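Local coordinates for protein lactate racemase (Thermoanaerobacterium thermosaccharolyticum, PDB 2YJG) that interconverts the D- and L-isomers of lactate, as a homodimeric racemase whose cofactor is a nickel pincer complex derived from nicotinic acid mononucleotide, at residues G181-I186 with R222-A227; L165-F170 with A231-I236. All blocks are in the same frame, centred on the assembly; numbering follows the deposited sequence.

Interaction 1: G181-I186 with R222-A227; sequences GGRKSI and RDMIYA. With SO4 (sulfate ion), chain E; EDO (1,2-ethanediol), chain F.
Arg183 and Met224 carry the contact between the loop 181-186 and helix 219-230. From Arg183, CB lies 3.5 Å from Met224 O, and CG, set between the backbone N and the carbonyl carbon (chi1 73°), presses on Met224 CB at 3.3 Å with Ile225 CD1 on it as well. A bend at chi2 then turns the chain back over its own loop: NE bonds His221, and NH1 donates at 2.8 Å to Gly181 O, which lies in the guanidinium plane, and also to Phe179 O. Lys184 N reaches Gly181 O from the opposite face of that carbonyl. Met224 SD lies 3.9 Å above the guanidinium plane, toward its rim. Beside it, Lys184 runs alongside Met224 in the same direction, CG 3.7 Å from SD, until NZ bonds ethanediol O1 at 2.7 Å. An alanine at Lys184 lacks stem and amine, and would probably leave Met224 SD and CE without their methylene neighbours and the cofactor without its covalent anchor. A sulfate accepts from Gly181 N and from Arg75. The contact thus lays thioether SD and methyl CE along the lysine methylenes, while the amine, here bonded to ethanediol, marks what is probably the cofactor site.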
loop_
_atom_site.group_PDB
_atom_site.type_symbol
_atom_site.label_atom_id
_atom_site.label_comp_id
_atom_site.label_asym_id
_atom_site.label_seq_id
_atom_site.Cartn_x
_atom_site.Cartn_y
_atom_site.Cartn_z
ATOM N N GLY A 181 1.398 9.890 24.102
ATOM C CA GLY A 181 2.574 10.413 23.378
ATOM C C GLY A 181 3.946 10.239 24.032
ATOM O O GLY A 181 4.123 9.454 24.953
ATOM N N GLY A 182 4.911 10.918 23.452
ATOM C CA GLY A 182 6.312 10.891 23.881
ATOM C C GLY A 182 6.751 9.441 23.981
ATOM O O GLY A 182 6.550 8.651 23.020
ATOM N N ARG A 183 7.232 9.078 25.152
ATOM C CA ARG A 183 7.720 7.749 25.515
ATOM C C ARG A 183 6.834 6.560 25.189
ATOM O O ARG A 183 7.296 5.490 25.078
ATOM C CB ARG A 183 8.087 7.707 27.016
ATOM C CG ARG A 183 6.913 7.698 27.977
ATOM C CD ARG A 183 5.900 8.875 27.845
ATOM N NE ARG A 183 4.876 8.938 28.891
ATOM C CZ ARG A 183 3.579 9.120 28.703
ATOM N NH1 ARG A 183 3.055 9.352 27.531
ATOM N NH2 ARG A 183 2.791 9.137 29.727
ATOM N N LYS A 184 5.551 6.779 25.053
ATOM C CA LYS A 184 4.630 5.676 24.695
ATOM C C LYS A 184 4.861 5.057 23.317
ATOM O O LYS A 184 4.391 3.933 23.020
ATOM C CB LYS A 184 3.148 6.081 24.851
ATOM C CG LYS A 184 2.637 5.902 26.254
ATOM C CD LYS A 184 1.096 5.968 26.408
ATOM C CE LYS A 184 0.441 4.664 26.049
ATOM N NZ LYS A 184 -0.990 4.759 26.359
ATOM N N SER A 185 5.558 5.779 22.459
ATOM C CA SER A 185 6.015 5.190 21.195
ATOM C C SER A 185 6.957 3.981 21.450
ATOM O O SER A 185 7.092 3.129 20.578
ATOM C CB SER A 185 6.685 6.247 20.319
ATOM O OG SER A 185 5.744 7.239 19.937
ATOM N N ILE A 186 7.643 3.949 22.596
ATOM C CA ILE A 186 8.521 2.854 22.934
ATOM C C ILE A 186 7.792 1.789 23.737
ATOM O O ILE A 186 7.732 0.655 23.301
ATOM C CB ILE A 186 9.765 3.294 23.691
ATOM C CG1 ILE A 186 10.436 4.465 22.960
ATOM C CG2 ILE A 186 10.661 2.078 24.013
ATOM C CD1 ILE A 186 11.040 4.140 21.549
ATOM N N ARG A 222 6.929 6.209 34.840
ATOM C CA ARG A 222 8.355 6.032 35.177
ATOM C C ARG A 222 9.034 4.916 34.374
ATOM O O ARG A 222 10.151 5.097 33.880
ATOM C CB ARG A 222 8.478 5.747 36.704
ATOM C CG ARG A 222 9.923 5.582 37.173
ATOM C CD ARG A 222 10.071 5.222 38.699
ATOM N NE ARG A 222 11.490 5.004 39.066
ATOM C CZ ARG A 222 11.929 4.395 40.186
ATOM N NH1 ARG A 222 11.085 3.881 41.086
ATOM N NH2 ARG A 222 13.237 4.284 40.409
ATOM N N ASP A 223 8.396 3.748 34.278
ATOM C CA ASP A 223 8.923 2.651 33.432
ATOM C C ASP A 223 9.007 3.045 31.963
ATOM O O ASP A 223 9.994 2.691 31.301
ATOM C CB ASP A 223 8.135 1.327 33.641
ATOM C CG ASP A 223 8.712 0.474 34.811
ATOM O OD1 ASP A 223 9.537 1.002 35.636
ATOM O OD2 ASP A 223 8.353 -0.692 34.866
ATOM N N MET A 224 8.001 3.788 31.450
ATOM C CA MET A 224 7.988 4.197 30.060
ATOM C C MET A 224 9.130 5.142 29.738
ATOM O O MET A 224 9.752 5.053 28.672
ATOM C CB MET A 224 6.642 4.870 29.741
ATOM C CG MET A 224 5.396 3.963 29.868
ATOM S SD MET A 224 3.913 5.007 29.630
ATOM C CE MET A 224 2.572 3.741 29.438
ATOM N N ILE A 225 9.382 6.063 30.654
ATOM C CA ILE A 225 10.410 7.091 30.512
ATOM C C ILE A 225 11.771 6.400 30.446
ATOM O O ILE A 225 12.613 6.713 29.580
ATOM C CB ILE A 225 10.302 8.097 31.650
ATOM C CG1 ILE A 225 9.125 9.049 31.374
ATOM C CG2 ILE A 225 11.631 8.830 31.882
ATOM C CD1 ILE A 225 9.281 9.876 30.153
ATOM N N TYR A 226 11.959 5.429 31.340
ATOM C CA TYR A 226 13.218 4.690 31.348
ATOM C C TYR A 226 13.392 3.877 30.096
ATOM O O TYR A 226 14.498 3.894 29.497
ATOM C CB TYR A 226 13.293 3.805 32.552
ATOM C CG TYR A 226 14.588 3.068 32.696
ATOM C CD1 TYR A 226 14.810 1.823 32.075
ATOM C CD2 TYR A 226 15.572 3.563 33.547
ATOM C CE1 TYR A 226 16.010 1.126 32.297
ATOM C CE2 TYR A 226 16.736 2.876 33.769
ATOM C CZ TYR A 226 16.964 1.684 33.142
ATOM O OH TYR A 226 18.187 1.086 33.408
ATOM N N ALA A 227 12.320 3.181 29.666
ATOM C CA ALA A 227 12.286 2.460 28.367
ATOM C C ALA A 227 12.700 3.335 27.221
ATOM O O ALA A 227 13.488 2.895 26.365
ATOM C CB ALA A 227 10.885 1.851 28.074
HETATM S S SO4 E . -0.148 6.526 22.263
HETATM O O1 SO4 E . 1.245 6.325 21.862
HETATM O O2 SO4 E . -0.818 7.217 21.135
HETATM O O3 SO4 E . -0.906 5.283 22.580
HETATM O O4 SO4 E . -0.038 7.317 23.442
HETATM C C1 EDO F . -3.328 1.753 25.744
HETATM O O1 EDO F . -2.055 2.410 25.725
HETATM C C2 EDO F . -3.827 1.601 27.163
HETATM O O2 EDO F . -4.142 0.223 27.381
#

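Interaction 2: L165-F170 with A231-I236; sequences LVAEGF and ANLAFI
Leu165 CD2 fits against the end of helix 219-230, 3.4 Å from Ala231 O and close to the methyl of Ala231. With CG anti to the backbone N (chi1 -175°), this leucine reaches back to the turn where Asn232, at positive phi, closes the helix in a Schellman motif. A water bridges Leu165 N and Asn232 O at the same end. The next bump is Leu233 CD1: it enters the shallow hollow above the backbone between Val166 and Ala167, 3.6 Å from Val166 C, and meets Ala167 CB at 3.7 Å. The small methyl of Ala167 lets the leucine come this near the strand, and Ile236 CG2 flanks that methyl more loosely. On the other face, Val166 and Phe235 lie side by side and point the same way, Val166 CG2 4.1 Å from Phe235 CB, while Val166 CG1 sits at the ring's edge. The backbones run parallel, with segment axes 4.8 Å apart at closest and inclined by 37°. Ala234 N gives a nearly straight bond (169°) to Leu165 O, and Ala167 N donates in the carbonyl plane to Phe235 O at 3.0 Å; Phe235 N, buried between them, finds no partner. Strand 164-170 lies between 233-241 and 66-71 in a mixed sheet. Helix 56-59 covers the Val166 and Phe235 face through Leu56 and Leu59, whereas the loop bearing Ser185 packs on Ala167 from the other.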
loop_
_atom_site.group_PDB
_atom_site.type_symbol
_atom_site.label_atom_id
_atom_site.label_comp_id
_atom_site.label_asym_id
_atom_site.label_seq_id
_atom_site.Cartn_x
_atom_site.Cartn_y
_atom_site.Cartn_z
ATOM N N LEU A 165 17.043 7.089 16.268
ATOM C CA LEU A 165 15.671 6.733 16.493
ATOM C C LEU A 165 14.840 7.954 16.830
ATOM O O LEU A 165 15.163 8.708 17.763
ATOM C CB LEU A 165 15.580 5.717 17.619
ATOM C CG LEU A 165 14.186 5.123 17.913
ATOM C CD1 LEU A 165 13.564 4.368 16.642
ATOM C CD2 LEU A 165 14.210 4.222 19.122
ATOM N N VAL A 166 13.750 8.111 16.074
ATOM C CA VAL A 166 12.840 9.229 16.163
ATOM C C VAL A 166 11.413 8.682 16.393
ATOM O O VAL A 166 11.104 7.562 15.974
ATOM C CB VAL A 166 12.898 10.045 14.825
ATOM C CG1 VAL A 166 11.847 11.073 14.758
ATOM C CG2 VAL A 166 14.220 10.718 14.706
ATOM N N ALA A 167 10.524 9.502 16.930
ATOM C CA ALA A 167 9.082 9.114 16.985
ATOM C C ALA A 167 8.176 10.295 16.772
ATOM O O ALA A 167 8.526 11.437 17.143
ATOM C CB ALA A 167 8.747 8.516 18.327
ATOM N N GLU A 168 6.998 10.010 16.218
ATOM C CA GLU A 168 5.953 10.966 16.171
ATOM C C GLU A 168 4.762 10.436 16.950
ATOM O O GLU A 168 4.671 9.248 17.292
ATOM C CB GLU A 168 5.566 11.340 14.762
ATOM C CG GLU A 168 4.941 10.237 13.925
ATOM C CD GLU A 168 4.080 10.767 12.773
ATOM O OE1 GLU A 168 4.079 12.000 12.542
ATOM O OE2 GLU A 168 3.393 9.947 12.104
ATOM N N GLY A 169 3.848 11.332 17.272
ATOM C CA GLY A 169 2.700 10.944 18.107
ATOM C C GLY A 169 1.771 12.119 18.336
ATOM O O GLY A 169 1.938 13.185 17.729
ATOM N N PHE A 170 0.825 11.961 19.260
ATOM C CA PHE A 170 -0.053 13.078 19.667
ATOM C C PHE A 170 -0.266 13.029 21.191
ATOM O O PHE A 170 -0.010 11.950 21.866
ATOM C CB PHE A 170 -1.392 13.032 18.925
ATOM C CG PHE A 170 -2.337 12.066 19.466
ATOM C CD1 PHE A 170 -2.018 10.736 19.567
ATOM C CD2 PHE A 170 -3.563 12.476 19.896
ATOM C CE1 PHE A 170 -2.900 9.870 20.145
ATOM C CE2 PHE A 170 -4.444 11.595 20.420
ATOM C CZ PHE A 170 -4.100 10.305 20.545
ATOM N N ALA A 231 16.107 2.979 24.960
ATOM C CA ALA A 231 15.947 2.857 23.505
ATOM C C ALA A 231 16.688 3.897 22.693
ATOM O O ALA A 231 16.622 3.821 21.452
ATOM C CB ALA A 231 14.448 2.947 23.150
ATOM N N ASN A 232 17.255 4.905 23.362
ATOM C CA ASN A 232 17.917 6.078 22.736
ATOM C C ASN A 232 16.974 6.822 21.756
ATOM O O ASN A 232 17.376 7.276 20.700
ATOM C CB ASN A 232 19.260 5.680 22.039
ATOM C CG ASN A 232 20.277 5.019 23.025
ATOM O OD1 ASN A 232 20.655 3.829 22.897
ATOM N ND2 ASN A 232 20.666 5.786 24.029
ATOM N N LEU A 233 15.711 6.973 22.155
ATOM C CA LEU A 233 14.802 7.897 21.485
ATOM C C LEU A 233 15.348 9.315 21.556
ATOM O O LEU A 233 15.362 9.981 22.606
ATOM C CB LEU A 233 13.360 7.785 22.091
ATOM C CG LEU A 233 12.250 8.628 21.466
ATOM C CD1 LEU A 233 12.059 8.281 19.959
ATOM C CD2 LEU A 233 10.900 8.452 22.234
ATOM N N ALA A 234 15.784 9.804 20.405
ATOM C CA ALA A 234 16.592 11.018 20.305
ATOM C C ALA A 234 15.814 12.280 19.937
ATOM O O ALA A 234 16.234 13.412 20.195
ATOM C CB ALA A 234 17.700 10.766 19.270
ATOM N N PHE A 235 14.656 12.104 19.332
ATOM C CA PHE A 235 13.837 13.225 18.869
ATOM C C PHE A 235 12.387 12.733 18.712
ATOM O O PHE A 235 12.160 11.609 18.208
ATOM C CB PHE A 235 14.369 13.723 17.518
ATOM C CG PHE A 235 13.794 15.013 17.051
ATOM C CD1 PHE A 235 12.631 15.051 16.293
ATOM C CD2 PHE A 235 14.452 16.205 17.302
ATOM C CE1 PHE A 235 12.138 16.255 15.851
ATOM C CE2 PHE A 235 13.968 17.365 16.864
ATOM C CZ PHE A 235 12.834 17.393 16.106
ATOM N N ILE A 236 11.448 13.595 19.130
ATOM C CA ILE A 236 10.018 13.396 18.875
ATOM C C ILE A 236 9.353 14.613 18.186
ATOM O O ILE A 236 9.879 15.768 18.245
ATOM C CB ILE A 236 9.269 13.017 20.161
ATOM C CG1 ILE A 236 9.083 14.240 21.072
ATOM C CG2 ILE A 236 9.965 11.792 20.874
ATOM C CD1 ILE A 236 8.084 13.969 22.270
HETATM O O HOH W 1 18.806 7.423 18.471
#

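How the interactions relate
Interaction 2 joins neighbouring strands of the mixed sheet, and interaction 1 lies over one face of that sheet, their centres about 10 Å apart. Along the chain interaction 1 is nested within the loop closed by interaction 2, and helix 219-230 runs directly into strand 233-241. They meet where Ser185 OG lies 3.6 Å from Ala167 CB, where Gly182 CA lies 3.9 Å from Ile236 CD1, and where Ile186 CD1 rests on Ala231 CB at the same distance. The sheet thus backs the loop carrying Lys184, whose side chain is about 4 Å from that of His174, probably a proton donor/acceptor; the side chain of Leu233 is about 9 Å from that of Lys184.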